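Local structure of guanylate kinase (Coxiella burnetii, 3TR0) at residues S13-T21 against E130-K138; D105-R113 against E157-D165. The protein probably catalyses the ATP-dependent phosphorylation of GMP to GDP, a step in the recycling of GMP and, indirectly, cGMP. One frame throughout, in Å; residues are numbered along the deposited sequence.

Contact 1: residues S13-T21 against E130-K138. With 5GP (guanosine-5'-monophosphate), chain D; SO4 (sulfate ion), chain B.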
loop_
_atom_site.group_PDB
_atom_site.type_symbol
_atom_site.label_atom_id
_atom_site.label_comp_id
_atom_site.label_asym_id
_atom_site.label_seq_id
_atom_site.Cartn_x
_atom_site.Cartn_y
_atom_site.Cartn_z
ATOM N N SER A 13 -7.668 8.489 -11.523
ATOM C CA SER A 13 -8.774 9.357 -11.933
ATOM C C SER A 13 -8.731 10.683 -11.192
ATOM O O SER A 13 -8.245 10.759 -10.066
ATOM C CB SER A 13 -10.124 8.674 -11.703
ATOM O OG SER A 13 -10.189 7.419 -12.362
ATOM N N ALA A 14 -9.238 11.732 -11.838
ATOM C CA ALA A 14 -9.249 13.059 -11.245
ATOM C C ALA A 14 -10.081 14.006 -12.100
ATOM O O ALA A 14 -10.252 13.779 -13.297
ATOM C CB ALA A 14 -7.830 13.589 -11.101
ATOM N N PRO A 15 -10.614 15.066 -11.483
ATOM C CA PRO A 15 -11.330 16.061 -12.283
ATOM C C PRO A 15 -10.343 16.771 -13.200
ATOM O O PRO A 15 -9.157 16.834 -12.876
ATOM C CB PRO A 15 -11.886 17.024 -11.227
ATOM C CG PRO A 15 -10.989 16.852 -10.037
ATOM C CD PRO A 15 -10.613 15.395 -10.046
ATOM N N SER A 16 -10.814 17.276 -14.334
ATOM C CA SER A 16 -9.952 18.040 -15.224
ATOM C C SER A 16 -9.375 19.231 -14.467
ATOM O O SER A 16 -10.078 19.887 -13.699
ATOM C CB SER A 16 -10.725 18.510 -16.463
ATOM O OG SER A 16 -11.163 17.404 -17.236
ATOM N N GLY A 17 -8.089 19.493 -14.669
ATOM C CA GLY A 17 -7.426 20.606 -14.014
ATOM C C GLY A 17 -6.775 20.248 -12.689
ATOM O O GLY A 17 -6.288 21.125 -11.977
ATOM N N ALA A 18 -6.763 18.962 -12.352
ATOM C CA ALA A 18 -6.189 18.528 -11.080
ATOM C C ALA A 18 -4.688 18.268 -11.169
ATOM O O ALA A 18 -4.033 18.052 -10.152
ATOM C CB ALA A 18 -6.912 17.292 -10.557
ATOM N N GLY A 19 -4.150 18.282 -12.387
ATOM C CA GLY A 19 -2.726 18.080 -12.595
ATOM C C GLY A 19 -2.344 16.613 -12.689
ATOM O O GLY A 19 -1.184 16.240 -12.498
ATOM N N LYS A 20 -3.330 15.781 -12.994
ATOM C CA LYS A 20 -3.136 14.340 -13.052
ATOM C C LYS A 20 -2.140 13.916 -14.131
ATOM O O LYS A 20 -1.242 13.125 -13.871
ATOM C CB LYS A 20 -4.474 13.644 -13.281
ATOM C CG LYS A 20 -4.361 12.159 -13.538
ATOM C CD LYS A 20 -5.550 11.685 -14.342
ATOM C CE LYS A 20 -5.609 12.415 -15.672
ATOM N NZ LYS A 20 -6.903 12.204 -16.371
ATOM N N THR A 21 -2.292 14.439 -15.343
ATOM C CA THR A 21 -1.395 14.033 -16.422
ATOM C C THR A 21 0.072 14.255 -16.063
ATOM O O THR A 21 0.912 13.386 -16.293
ATOM C CB THR A 21 -1.729 14.739 -17.747
ATOM O OG1 THR A 21 -3.028 14.321 -18.184
ATOM C CG2 THR A 21 -0.709 14.375 -18.811
ATOM N N GLU A 130 -10.925 26.261 -6.661
ATOM C CA GLU A 130 -10.275 27.369 -7.348
ATOM C C GLU A 130 -8.991 26.925 -8.053
ATOM O O GLU A 130 -8.622 27.474 -9.091
ATOM C CB GLU A 130 -10.015 28.524 -6.378
ATOM C CG GLU A 130 -11.300 29.151 -5.841
ATOM C CD GLU A 130 -11.051 30.284 -4.862
ATOM O OE1 GLU A 130 -9.898 30.450 -4.414
ATOM O OE2 GLU A 130 -12.015 31.012 -4.542
ATOM N N ALA A 131 -8.325 25.918 -7.495
ATOM C CA ALA A 131 -7.125 25.361 -8.115
ATOM C C ALA A 131 -7.428 24.788 -9.496
ATOM O O ALA A 131 -6.636 24.936 -10.428
ATOM C CB ALA A 131 -6.507 24.297 -7.218
ATOM N N LEU A 132 -8.578 24.134 -9.626
ATOM C CA LEU A 132 -9.001 23.597 -10.915
ATOM C C LEU A 132 -9.222 24.711 -11.931
ATOM O O LEU A 132 -8.737 24.640 -13.059
ATOM C CB LEU A 132 -10.291 22.787 -10.765
ATOM C CG LEU A 132 -10.263 21.572 -9.843
ATOM C CD1 LEU A 132 -11.657 20.983 -9.743
ATOM C CD2 LEU A 132 -9.269 20.535 -10.356
ATOM N N ARG A 133 -9.968 25.734 -11.530
ATOM C CA ARG A 133 -10.271 26.843 -12.426
ATOM C C ARG A 133 -8.988 27.538 -12.870
ATOM O O ARG A 133 -8.810 27.843 -14.047
ATOM C CB ARG A 133 -11.214 27.844 -11.753
ATOM C CG ARG A 133 -11.679 28.963 -12.670
ATOM C CD ARG A 133 -12.556 29.966 -11.935
ATOM N NE ARG A 133 -13.812 29.382 -11.469
ATOM C CZ ARG A 133 -14.918 29.304 -12.202
ATOM N NH1 ARG A 133 -14.925 29.764 -13.446
ATOM N NH2 ARG A 133 -16.015 28.760 -11.694
ATOM N N GLU A 134 -8.094 27.776 -11.915
ATOM C CA GLU A 134 -6.796 28.372 -12.204
ATOM C C GLU A 134 -6.021 27.575 -13.247
ATOM O O GLU A 134 -5.600 28.124 -14.265
ATOM C CB GLU A 134 -5.962 28.501 -10.926
ATOM C CG GLU A 134 -4.612 29.172 -11.144
ATOM C CD GLU A 134 -3.835 29.356 -9.855
ATOM O OE1 GLU A 134 -4.265 28.805 -8.820
ATOM O OE2 GLU A 134 -2.797 30.048 -9.882
ATOM N N ARG A 135 -5.839 26.280 -12.999
ATOM C CA ARG A 135 -5.079 25.437 -13.919
ATOM C C ARG A 135 -5.738 25.361 -15.295
ATOM O O ARG A 135 -5.054 25.388 -16.322
ATOM C CB ARG A 135 -4.868 24.032 -13.338
ATOM C CG ARG A 135 -3.928 23.162 -14.164
ATOM C CD ARG A 135 -3.541 21.867 -13.445
ATOM N NE ARG A 135 -2.486 22.062 -12.448
ATOM C CZ ARG A 135 -2.661 21.957 -11.132
ATOM N NH1 ARG A 135 -3.853 21.653 -10.633
ATOM N NH2 ARG A 135 -1.637 22.151 -10.311
ATOM N N LEU A 136 -7.064 25.267 -15.319
ATOM C CA LEU A 136 -7.787 25.158 -16.585
ATOM C C LEU A 136 -7.729 26.451 -17.395
ATOM O O LEU A 136 -7.493 26.421 -18.601
ATOM C CB LEU A 136 -9.244 24.748 -16.351
ATOM C CG LEU A 136 -9.498 23.287 -15.974
ATOM C CD1 LEU A 136 -10.978 23.057 -15.702
ATOM C CD2 LEU A 136 -8.998 22.356 -17.073
ATOM N N ILE A 137 -7.952 27.583 -16.733
ATOM C CA ILE A 137 -7.910 28.876 -17.411
ATOM C C ILE A 137 -6.546 29.103 -18.053
ATOM O O ILE A 137 -6.452 29.648 -19.151
ATOM C CB ILE A 137 -8.213 30.044 -16.451
ATOM C CG1 ILE A 137 -9.646 29.951 -15.922
ATOM C CG2 ILE A 137 -8.004 31.380 -17.151
ATOM C CD1 ILE A 137 -10.707 30.196 -16.974
ATOM N N LYS A 138 -5.489 28.677 -17.368
ATOM C CA LYS A 138 -4.130 28.899 -17.859
ATOM C C LYS A 138 -3.777 28.050 -19.074
ATOM O O LYS A 138 -2.740 28.258 -19.701
ATOM C CB LYS A 138 -3.100 28.693 -16.746
ATOM C CG LYS A 138 -3.084 29.810 -15.720
ATOM C CD LYS A 138 -1.748 29.889 -14.993
ATOM C CE LYS A 138 -1.470 28.640 -14.183
ATOM N NZ LYS A 138 -0.138 28.705 -13.520
HETATM P P 5GP D . -8.984 15.375 -21.933
HETATM O O1P 5GP D . -7.563 15.099 -22.360
HETATM O O2P 5GP D . -10.023 15.572 -23.005
HETATM O O3P 5GP D . -8.979 16.554 -20.989
HETATM O "O5'" 5GP D . -9.462 14.235 -20.932
HETATM C "C5'" 5GP D . -10.827 14.105 -20.571
HETATM C "C4'" 5GP D . -11.014 13.041 -19.523
HETATM O "O4'" 5GP D . -11.338 11.789 -20.160
HETATM C "C3'" 5GP D . -9.785 12.713 -18.693
HETATM O "O3'" 5GP D . -9.570 13.633 -17.637
HETATM C "C2'" 5GP D . -10.058 11.292 -18.213
HETATM O "O2'" 5GP D . -10.853 11.311 -17.037
HETATM C "C1'" 5GP D . -10.908 10.720 -19.354
HETATM N N9 5GP D . -10.160 9.767 -20.193
HETATM C C8 5GP D . -9.055 9.959 -20.925
HETATM N N7 5GP D . -8.745 8.793 -21.548
HETATM C C5 5GP D . -9.675 7.877 -21.190
HETATM C C6 5GP D . -9.896 6.536 -21.486
HETATM O O6 5GP D . -9.124 5.905 -22.248
HETATM N N1 5GP D . -10.952 5.916 -20.945
HETATM C C2 5GP D . -11.796 6.555 -20.123
HETATM N N2 5GP D . -12.859 5.915 -19.580
HETATM N N3 5GP D . -11.606 7.850 -19.816
HETATM C C4 5GP D . -10.559 8.514 -20.346
HETATM S S SO4 B . -5.350 17.273 -15.490
HETATM O O1 SO4 B . -4.492 16.365 -16.242
HETATM O O2 SO4 B . -6.432 17.746 -16.342
HETATM O O3 SO4 B . -5.922 16.579 -14.330
HETATM O O4 SO4 B . -4.573 18.426 -15.051
#
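Arg135 reaches from helix 129-137 to the carbonyl of Gly17, its carbons alongside that oxygen. Arg135 CB lies 3.5 Å from Gly17 O; CG, anti to the backbone N (chi1 -172°), stands slightly farther off, and CD comes in to 3.2 Å. At chi3 the chain bends (-80°), turning the NH1 edge of the guanidinium back to Gly17 O, and NE lies about equally far from that oxygen and Gly19 CA. Arg135 NH1 donates to Gly17 O at 2.8 Å, nearly straight at 165° and in the guanidinium plane, though tilted from the plane of the carbonyl. Gly19 CA lies over one face, toward its rim. The loop gripped here joins strand 9-13 to helix 20-30 as a P-loop (Walker A) and is predicted to bind ATP. Its amides close on a sulfate, probably from the crystallisation liquor: Gly17 N donates to SO4 O2 at 2.9 Å, Lys20 N to O3 and Thr21 N to O1, consistent with the place of a nucleotide phosphate. Arg139 also binds this anion, and Lys20 NZ makes a weak bond, 3.3 Å, to O3' of GMP. Leu132 sets CD2 3.4 Å from Gly17 C and crosses Pro15 at about a right angle, CD2 to Pro15 CG 4.1 Å. Leu136 CD2 meets Gly17 N at 3.8 Å. Between these leucines Ser16 O is buried without a polar partner in the model.

Contact 2: residues D105-R113 against E157-D165. With 5GP (guanosine-5'-monophosphate), chain D.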
loop_
_atom_site.group_PDB
_atom_site.type_symbol
_atom_site.label_atom_id
_atom_site.label_comp_id
_atom_site.label_asym_id
_atom_site.label_seq_id
_atom_site.Cartn_x
_atom_site.Cartn_y
_atom_site.Cartn_z
ATOM N N ASP A 105 -11.539 7.965 -16.612
ATOM C CA ASP A 105 -12.539 8.597 -15.756
ATOM C C ASP A 105 -13.230 7.567 -14.877
ATOM O O ASP A 105 -12.880 6.386 -14.903
ATOM C CB ASP A 105 -13.570 9.390 -16.572
ATOM C CG ASP A 105 -14.673 8.518 -17.140
ATOM O OD1 ASP A 105 -14.394 7.365 -17.507
ATOM O OD2 ASP A 105 -15.829 8.990 -17.223
ATOM N N TRP A 106 -14.207 8.015 -14.096
ATOM C CA TRP A 106 -14.866 7.129 -13.133
ATOM C C TRP A 106 -15.655 6.012 -13.811
ATOM O O TRP A 106 -15.771 4.912 -13.265
ATOM C CB TRP A 106 -15.754 7.917 -12.160
ATOM C CG TRP A 106 -16.957 8.567 -12.795
ATOM C CD1 TRP A 106 -17.064 9.861 -13.216
ATOM C CD2 TRP A 106 -18.222 7.951 -13.069
ATOM N NE1 TRP A 106 -18.316 10.088 -13.741
ATOM C CE2 TRP A 106 -19.044 8.930 -13.664
ATOM C CE3 TRP A 106 -18.737 6.665 -12.875
ATOM C CZ2 TRP A 106 -20.353 8.665 -14.059
ATOM C CZ3 TRP A 106 -20.037 6.405 -13.273
ATOM C CH2 TRP A 106 -20.829 7.400 -13.857
ATOM N N GLN A 107 -16.195 6.294 -14.996
ATOM C CA GLN A 107 -16.931 5.292 -15.758
ATOM C C GLN A 107 -16.002 4.176 -16.201
ATOM O O GLN A 107 -16.330 2.998 -16.085
ATOM C CB GLN A 107 -17.584 5.916 -16.991
ATOM C CG GLN A 107 -18.521 7.067 -16.689
ATOM C CD GLN A 107 -19.051 7.718 -17.948
ATOM O OE1 GLN A 107 -20.151 7.412 -18.400
ATOM N NE2 GLN A 107 -18.265 8.620 -18.524
ATOM N N GLY A 108 -14.843 4.553 -16.727
ATOM C CA GLY A 108 -13.854 3.576 -17.136
ATOM C C GLY A 108 -13.358 2.762 -15.955
ATOM O O GLY A 108 -13.140 1.552 -16.066
ATOM N N ALA A 109 -13.184 3.427 -14.817
ATOM C CA ALA A 109 -12.732 2.755 -13.601
ATOM C C ALA A 109 -13.673 1.617 -13.218
ATOM O O ALA A 109 -13.228 0.509 -12.920
ATOM C CB ALA A 109 -12.613 3.751 -12.458
ATOM N N ARG A 110 -14.976 1.892 -13.226
ATOM C CA ARG A 110 -15.969 0.864 -12.917
ATOM C C ARG A 110 -15.815 -0.353 -13.828
ATOM O O ARG A 110 -15.932 -1.491 -13.375
ATOM C CB ARG A 110 -17.395 1.424 -13.013
ATOM C CG ARG A 110 -17.751 2.456 -11.950
ATOM C CD ARG A 110 -19.237 2.808 -12.006
ATOM N NE ARG A 110 -19.655 3.704 -10.934
ATOM C CZ ARG A 110 -20.921 4.018 -10.678
ATOM N NH1 ARG A 110 -21.894 3.507 -11.421
ATOM N NH2 ARG A 110 -21.219 4.843 -9.682
ATOM N N GLN A 111 -15.551 -0.113 -15.109
ATOM C CA GLN A 111 -15.395 -1.201 -16.073
ATOM C C GLN A 111 -14.166 -2.045 -15.766
ATOM O O GLN A 111 -14.226 -3.276 -15.770
ATOM C CB GLN A 111 -15.296 -0.651 -17.496
ATOM C CG GLN A 111 -16.572 -0.009 -18.002
ATOM C CD GLN A 111 -16.375 0.680 -19.332
ATOM O OE1 GLN A 111 -15.932 0.065 -20.303
ATOM N NE2 GLN A 111 -16.689 1.967 -19.382
ATOM N N ILE A 112 -13.049 -1.376 -15.502
ATOM C CA ILE A 112 -11.799 -2.068 -15.212
ATOM C C ILE A 112 -11.894 -2.900 -13.930
ATOM O O ILE A 112 -11.417 -4.035 -13.885
ATOM C CB ILE A 112 -10.623 -1.081 -15.115
ATOM C CG1 ILE A 112 -10.428 -0.358 -16.448
ATOM C CG2 ILE A 112 -9.349 -1.813 -14.727
ATOM C CD1 ILE A 112 -10.066 -1.283 -17.595
ATOM N N ARG A 113 -12.513 -2.341 -12.893
ATOM C CA ARG A 113 -12.676 -3.069 -11.632
ATOM C C ARG A 113 -13.426 -4.382 -11.831
ATOM O O ARG A 113 -13.091 -5.396 -11.218
ATOM C CB ARG A 113 -13.384 -2.218 -10.576
ATOM C CG ARG A 113 -12.541 -1.087 -10.025
ATOM C CD ARG A 113 -13.201 -0.418 -8.825
ATOM N NE ARG A 113 -12.633 0.905 -8.598
ATOM C CZ ARG A 113 -13.208 2.037 -8.986
ATOM N NH1 ARG A 113 -14.387 2.005 -9.597
ATOM N NH2 ARG A 113 -12.613 3.199 -8.754
ATOM N N GLU A 157 -17.461 14.375 -11.182
ATOM C CA GLU A 157 -16.375 13.406 -11.171
ATOM C C GLU A 157 -15.934 13.178 -9.729
ATOM O O GLU A 157 -15.718 12.045 -9.308
ATOM C CB GLU A 157 -15.193 13.902 -12.008
ATOM C CG GLU A 157 -14.026 12.915 -12.106
ATOM C CD GLU A 157 -14.212 11.887 -13.212
ATOM O OE1 GLU A 157 -15.199 12.004 -13.968
ATOM O OE2 GLU A 157 -13.372 10.967 -13.330
HETATM N N MSE A 158 -15.813 14.262 -8.969
HETATM C CA MSE A 158 -15.305 14.163 -7.601
HETATM C C MSE A 158 -16.274 13.469 -6.645
HETATM O O MSE A 158 -15.852 12.866 -5.664
HETATM C CB MSE A 158 -14.892 15.536 -7.069
HETATM C CG MSE A 158 -13.441 15.875 -7.364
HETATM SE SE MSE A 158 -12.942 17.649 -6.768
HETATM C CE MSE A 158 -14.187 18.688 -7.851
ATOM N N ALA A 159 -17.567 13.543 -6.938
ATOM C CA ALA A 159 -18.562 12.856 -6.123
ATOM C C ALA A 159 -18.368 11.342 -6.168
ATOM O O ALA A 159 -18.897 10.616 -5.326
ATOM C CB ALA A 159 -19.964 13.223 -6.574
ATOM N N HIS A 160 -17.605 10.870 -7.150
ATOM C CA HIS A 160 -17.346 9.436 -7.299
ATOM C C HIS A 160 -16.099 8.959 -6.557
ATOM O O HIS A 160 -15.687 7.808 -6.721
ATOM C CB HIS A 160 -17.229 9.056 -8.779
ATOM C CG HIS A 160 -18.523 9.133 -9.528
ATOM N ND1 HIS A 160 -19.428 8.095 -9.553
ATOM C CD2 HIS A 160 -19.065 10.124 -10.274
ATOM C CE1 HIS A 160 -20.474 8.441 -10.285
ATOM N NE2 HIS A 160 -20.279 9.669 -10.732
ATOM N N TYR A 161 -15.502 9.825 -5.744
ATOM C CA TYR A 161 -14.239 9.489 -5.085
ATOM C C TYR A 161 -14.368 8.280 -4.163
ATOM O O TYR A 161 -13.382 7.609 -3.871
ATOM C CB TYR A 161 -13.698 10.679 -4.292
ATOM C CG TYR A 161 -14.370 10.863 -2.944
ATOM C CD1 TYR A 161 -15.487 11.672 -2.811
ATOM C CD2 TYR A 161 -13.893 10.210 -1.809
ATOM C CE1 TYR A 161 -16.109 11.840 -1.586
ATOM C CE2 TYR A 161 -14.513 10.372 -0.577
ATOM C CZ TYR A 161 -15.622 11.188 -0.476
ATOM O OH TYR A 161 -16.252 11.366 0.737
ATOM N N LYS A 162 -15.589 8.007 -3.708
ATOM C CA LYS A 162 -15.840 6.900 -2.787
ATOM C C LYS A 162 -15.634 5.524 -3.415
ATOM O O LYS A 162 -15.604 4.515 -2.714
ATOM C CB LYS A 162 -17.258 6.986 -2.225
ATOM C CG LYS A 162 -17.505 8.188 -1.337
ATOM C CD LYS A 162 -18.968 8.268 -0.943
ATOM C CE LYS A 162 -19.230 9.460 -0.044
ATOM N NZ LYS A 162 -18.548 9.320 1.272
ATOM N N GLU A 163 -15.507 5.485 -4.735
ATOM C CA GLU A 163 -15.343 4.225 -5.447
ATOM C C GLU A 163 -13.873 3.827 -5.560
ATOM O O GLU A 163 -13.544 2.765 -6.093
ATOM C CB GLU A 163 -15.991 4.325 -6.832
ATOM C CG GLU A 163 -17.482 4.629 -6.754
ATOM C CD GLU A 163 -18.088 5.022 -8.080
ATOM O OE1 GLU A 163 -17.517 4.674 -9.135
ATOM O OE2 GLU A 163 -19.145 5.686 -8.067
ATOM N N PHE A 164 -12.993 4.674 -5.040
ATOM C CA PHE A 164 -11.557 4.498 -5.241
ATOM C C PHE A 164 -10.855 3.981 -3.993
ATOM O O PHE A 164 -11.322 4.201 -2.882
ATOM C CB PHE A 164 -10.932 5.805 -5.735
ATOM C CG PHE A 164 -11.333 6.149 -7.136
ATOM C CD1 PHE A 164 -12.600 6.637 -7.400
ATOM C CD2 PHE A 164 -10.463 5.946 -8.192
ATOM C CE1 PHE A 164 -12.992 6.925 -8.692
ATOM C CE2 PHE A 164 -10.852 6.234 -9.490
ATOM C CZ PHE A 164 -12.117 6.728 -9.737
ATOM N N ASP A 165 -9.736 3.289 -4.190
ATOM C CA ASP A 165 -8.999 2.685 -3.077
ATOM C C ASP A 165 -8.169 3.693 -2.283
ATOM O O ASP A 165 -8.006 3.558 -1.072
ATOM C CB ASP A 165 -8.081 1.576 -3.597
ATOM C CG ASP A 165 -8.840 0.480 -4.310
ATOM O OD1 ASP A 165 -9.780 -0.083 -3.716
ATOM O OD2 ASP A 165 -8.501 0.185 -5.469
HETATM P P 5GP D . -8.984 15.375 -21.933
HETATM O O1P 5GP D . -7.563 15.099 -22.360
HETATM O O2P 5GP D . -10.023 15.572 -23.005
HETATM O O3P 5GP D . -8.979 16.554 -20.989
HETATM O "O5'" 5GP D . -9.462 14.235 -20.932
HETATM C "C5'" 5GP D . -10.827 14.105 -20.571
HETATM C "C4'" 5GP D . -11.014 13.041 -19.523
HETATM O "O4'" 5GP D . -11.338 11.789 -20.160
HETATM C "C3'" 5GP D . -9.785 12.713 -18.693
HETATM O "O3'" 5GP D . -9.570 13.633 -17.637
HETATM C "C2'" 5GP D . -10.058 11.292 -18.213
HETATM O "O2'" 5GP D . -10.853 11.311 -17.037
HETATM C "C1'" 5GP D . -10.908 10.720 -19.354
HETATM N N9 5GP D . -10.160 9.767 -20.193
HETATM C C8 5GP D . -9.055 9.959 -20.925
HETATM N N7 5GP D . -8.745 8.793 -21.548
HETATM C C5 5GP D . -9.675 7.877 -21.190
HETATM C C6 5GP D . -9.896 6.536 -21.486
HETATM O O6 5GP D . -9.124 5.905 -22.248
HETATM N N1 5GP D . -10.952 5.916 -20.945
HETATM C C2 5GP D . -11.796 6.555 -20.123
HETATM N N2 5GP D . -12.859 5.915 -19.580
HETATM N N3 5GP D . -11.606 7.850 -19.816
HETATM C C4 5GP D . -10.559 8.514 -20.346
HETATM O O HOH W 1 -16.382 11.471 -16.745
HETATM O O HOH W 2 -15.196 4.557 -10.575
HETATM O O HOH W 3 -17.841 13.397 -14.570
HETATM O O HOH W 4 -10.417 -0.185 -7.315
#
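Trp106 lies flat on His160: the five-membered ring of the indole and the imidazole have centroids 3.6 Å apart and planes at 10°, a face-to-face stack. The indole is turned there by chi1 of 67°, which puts CG between the backbone N and the carbonyl carbon. Gln107 CG covers its other face, while Glu157 brings OE1 to the ring edge and OE2 into a weak bond with Trp106 N.

Glu163 is the polar centre. Arg110 grips it side-on in a salt bridge, NE to Glu163 OE1 at 3.0 Å and NH2 to OE2 at 2.8 Å. His160 ND1 donates to Glu163 OE2, also at 2.8 Å, from the carboxylate face opposite Arg110 NH2, which, with the stack, would hold the imidazole's rotation.

Arg113 points NH2 at the centre of the Phe164 face, its guanidinium edge-on to the ring, CZ 4.7 Å from the centroid and 2° off the normal, a cation-pi contact; NH2 is bonded to Ser121. Water 2 joins Arg113 NH1 to Glu163 OE1 and Trp106 O.

Asp105 OD1, the N-cap, takes Gly108 N at 3.0 Å and also accepts from N2 of GMP, placing this helix start in the guanine pocket of a guanylate kinase.

Contact 1 is buried, whereas contact 2 is only partly so, with Arg110 exposed at its border. Both touch GMP, contact 1 at the ribose O3', contact 2 chiefly at the guanine N2. The P-loop leaves strand 9-13, on which Ala109 and Phe164 of contact 2 pack through Ile11 and Ser13. Pro15, Ser16 and Leu136 of contact 1 touch helix 147-158, whose end opens the 157-165 segment. There Pro15 CG packs on Met158 CG at 3.8 Å. Contact 1 turns backbone amides to the anion, while leucine methyls and one arginine-carbonyl bond back the loop from helix 129-137; contact 2 relies on charged and aromatic side chains with bridging waters. Lys162 also pairs with Glu195 of the second subunit.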